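Probable benzoylformate decarboxylase (Rhodococcus jostii, PDB 7ORX) probably works as a thiamine diphosphate-dependent enzyme, binding its cofactor between subunits of a four-chain assembly. Local coordinates at residues His73-Met82 with Leu113-Met122. Sequence-based numbering, arbitrary orientation.
Sequences HAASGSGNAM and LSNVDAGTLM. With TPP (thiamine diphosphate), chain K.
Leu113, Asn115, Leu121 and Met122 pack against the short helix 74-79, which follows strand 68-73 of the parallel sheet in the N-terminal thiamine diphosphate-binding domain. The contact is buried and mainly apolar. Leu121 points CD2 into the helix, 3.9 Å from Ser78 CB and 4.0 Å from Ala75 CA. Its CG lies anti to the backbone N (chi1 -178°), which carries the branch toward the helix. Ala75 CB meets the amide end of Asn115 at CG, 3.9 Å away. Past the type I turn from Gly79 to Met82, the bent side chains of Met82 and Met122 meet at a slant. Met82 CE lies 3.8 Å from Met122 SD, and Met122 CE reaches back to Ser78.

Several polar groups are tied to neighbouring parts of the same chain. Ser78 OG donates to Ala74 O at 2.8 Å, almost straight onto the carbonyl (C=O...O angle 167°), and also bonds Tyr158 OH on strand 157-162. Asn115 O accepts from Gln101 NE2, and Leu113 O from Asn30 ND2.

At the cofactor end, the His73 ring lies between thiamine diphosphate and Ala74. C7' of the cofactor sits over one ring face, toward the rim. Ala74 CB covers the centre of the opposite face. ND1 is hydrogen-bonded to Glu31, and Leu113 crosses the side chain at about a right angle. Asn80 ND2 bonds Glu50 and also touches the cofactor methyl CM2. Gly404 O and Ser433 OG of the second subunit are hydrogen-bonded to the cofactor, which places the site at a subunit interface. Leu113 CD1 also reaches Ser76 OG, at 3.7 Å, and that oxygen lies 3.9 Å from N3' of the cofactor.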
# COMPACT_ATOMS: atom_id res chain seq x y z
N HIS C 73 -16.32 13.86 1.51
CA HIS C 73 -17.06 13.03 2.48
C HIS C 73 -16.51 11.60 2.51
O HIS C 73 -16.88 10.82 1.64
CB HIS C 73 -18.56 13.02 2.20
CG HIS C 73 -19.26 12.08 3.11
ND1 HIS C 73 -19.25 12.24 4.51
CD2 HIS C 73 -19.87 10.90 2.86
CE1 HIS C 73 -19.88 11.24 5.08
NE2 HIS C 73 -20.27 10.40 4.08
N ALA C 74 -15.73 11.25 3.55
CA ALA C 74 -15.42 9.85 3.94
C ALA C 74 -14.78 9.12 2.75
O ALA C 74 -14.10 9.78 1.93
CB ALA C 74 -16.68 9.19 4.44
N ALA C 75 -15.03 7.80 2.63
CA ALA C 75 -14.47 6.91 1.58
C ALA C 75 -15.24 7.05 0.25
O ALA C 75 -14.57 7.05 -0.82
CB ALA C 75 -14.47 5.48 2.08
N SER C 76 -16.58 7.14 0.32
CA SER C 76 -17.49 7.22 -0.87
C SER C 76 -17.25 8.52 -1.64
O SER C 76 -17.14 8.46 -2.89
CB SER C 76 -18.95 7.03 -0.49
OG SER C 76 -19.28 7.61 0.78
N GLY C 77 -17.15 9.65 -0.92
CA GLY C 77 -16.83 10.98 -1.48
C GLY C 77 -15.39 11.07 -2.01
O GLY C 77 -15.21 11.61 -3.13
N SER C 78 -14.40 10.57 -1.26
CA SER C 78 -12.96 10.57 -1.67
C SER C 78 -12.77 9.71 -2.92
O SER C 78 -12.07 10.18 -3.85
CB SER C 78 -12.06 10.12 -0.52
OG SER C 78 -12.13 11.09 0.48
N GLY C 79 -13.34 8.49 -2.91
CA GLY C 79 -13.28 7.53 -4.03
C GLY C 79 -13.82 8.15 -5.32
O GLY C 79 -13.16 8.00 -6.38
N ASN C 80 -14.96 8.86 -5.27
CA ASN C 80 -15.58 9.51 -6.44
C ASN C 80 -14.61 10.52 -7.10
O ASN C 80 -14.81 10.84 -8.32
CB ASN C 80 -16.95 10.11 -6.07
CG ASN C 80 -18.08 9.09 -6.05
OD1 ASN C 80 -17.97 7.98 -6.59
ND2 ASN C 80 -19.20 9.46 -5.47
N ALA C 81 -13.56 10.97 -6.37
CA ALA C 81 -12.59 12.01 -6.82
C ALA C 81 -11.26 11.43 -7.34
O ALA C 81 -10.43 12.21 -7.85
CB ALA C 81 -12.39 12.99 -5.70
N MET C 82 -11.04 10.13 -7.26
CA MET C 82 -9.77 9.48 -7.66
C MET C 82 -9.45 9.75 -9.12
O MET C 82 -8.31 10.05 -9.43
CB MET C 82 -9.85 7.98 -7.42
CG MET C 82 -9.94 7.67 -5.94
SD MET C 82 -8.45 6.88 -5.37
CE MET C 82 -7.24 8.17 -5.72
N LEU C 113 -19.89 4.76 7.29
CA LEU C 113 -19.11 5.94 6.79
C LEU C 113 -17.73 6.05 7.47
O LEU C 113 -17.16 7.17 7.46
CB LEU C 113 -19.94 7.22 6.92
CG LEU C 113 -20.89 7.53 5.73
CD1 LEU C 113 -20.23 7.34 4.36
CD2 LEU C 113 -22.17 6.71 5.80
N SER C 114 -17.20 4.93 7.99
CA SER C 114 -15.75 4.66 8.24
C SER C 114 -15.02 4.55 6.90
O SER C 114 -15.48 3.75 6.03
CB SER C 114 -15.49 3.41 9.04
OG SER C 114 -15.71 3.64 10.40
N ASN C 115 -13.93 5.31 6.77
CA ASN C 115 -12.85 5.15 5.75
C ASN C 115 -11.81 4.19 6.37
O ASN C 115 -11.15 4.57 7.33
CB ASN C 115 -12.37 6.55 5.33
CG ASN C 115 -11.36 6.60 4.20
OD1 ASN C 115 -10.86 5.56 3.74
ND2 ASN C 115 -11.03 7.82 3.77
N VAL C 116 -11.77 2.94 5.90
CA VAL C 116 -10.85 1.87 6.41
C VAL C 116 -9.50 2.01 5.68
O VAL C 116 -9.50 1.78 4.45
CB VAL C 116 -11.47 0.46 6.25
CG1 VAL C 116 -10.70 -0.60 7.05
CG2 VAL C 116 -12.95 0.43 6.63
N ASP C 117 -8.42 2.40 6.38
CA ASP C 117 -7.07 2.68 5.81
C ASP C 117 -7.18 3.90 4.89
O ASP C 117 -7.08 3.73 3.66
CB ASP C 117 -6.48 1.51 5.00
CG ASP C 117 -6.09 0.27 5.81
OD1 ASP C 117 -6.35 0.24 7.06
OD2 ASP C 117 -5.50 -0.67 5.18
N ALA C 118 -7.40 5.08 5.46
CA ALA C 118 -7.64 6.31 4.68
C ALA C 118 -6.38 6.71 3.91
O ALA C 118 -6.52 7.19 2.75
CB ALA C 118 -8.12 7.40 5.61
N GLY C 119 -5.20 6.52 4.54
CA GLY C 119 -3.85 6.70 3.96
C GLY C 119 -3.61 5.86 2.71
O GLY C 119 -2.91 6.35 1.79
N THR C 120 -4.16 4.64 2.65
CA THR C 120 -4.04 3.71 1.49
C THR C 120 -4.99 4.13 0.35
O THR C 120 -4.57 4.02 -0.82
CB THR C 120 -4.32 2.25 1.88
OG1 THR C 120 -3.61 1.93 3.09
CG2 THR C 120 -3.95 1.25 0.80
N LEU C 121 -6.22 4.55 0.66
CA LEU C 121 -7.30 4.78 -0.34
C LEU C 121 -6.74 5.58 -1.54
O LEU C 121 -6.86 5.06 -2.69
CB LEU C 121 -8.49 5.48 0.35
CG LEU C 121 -9.72 5.77 -0.52
CD1 LEU C 121 -10.38 4.51 -1.11
CD2 LEU C 121 -10.73 6.58 0.29
N MET C 122 -6.08 6.71 -1.29
CA MET C 122 -5.71 7.73 -2.31
C MET C 122 -4.31 7.50 -2.88
O MET C 122 -3.99 8.16 -3.88
CB MET C 122 -5.77 9.15 -1.73
CG MET C 122 -7.08 9.49 -1.07
SD MET C 122 -8.39 9.44 -2.34
CE MET C 122 -8.74 11.18 -2.58
N1' TPP K . -21.39 12.23 -1.11
C2' TPP K . -21.45 10.90 -1.23
CM2 TPP K . -20.80 10.27 -2.42
N3' TPP K . -22.03 10.08 -0.35
C4' TPP K . -22.61 10.63 0.72
N4' TPP K . -23.18 9.79 1.60
C5' TPP K . -22.61 12.03 0.92
C6' TPP K . -21.97 12.78 -0.04
C7' TPP K . -23.27 12.67 2.13
N3 TPP K . -24.73 12.54 2.11
C2 TPP K . -25.37 11.55 2.73
S1 TPP K . -26.98 11.99 3.08
C5 TPP K . -26.87 13.26 1.90
C4 TPP K . -25.60 13.45 1.49
CM4 TPP K . -25.12 14.48 0.50
C6 TPP K . -28.11 13.99 1.44
C7 TPP K . -28.68 13.44 0.14
O7 TPP K . -29.85 14.22 -0.24
PA TPP K . -31.18 13.51 -0.82
O1A TPP K . -30.79 12.34 -1.66
O2A TPP K . -31.95 14.67 -1.34
O3A TPP K . -31.92 12.86 0.44
PB TPP K . -32.87 13.53 1.54
O1B TPP K . -34.06 12.60 1.72
O2B TPP K . -32.02 13.61 2.77
O3B TPP K . -33.25 14.88 0.99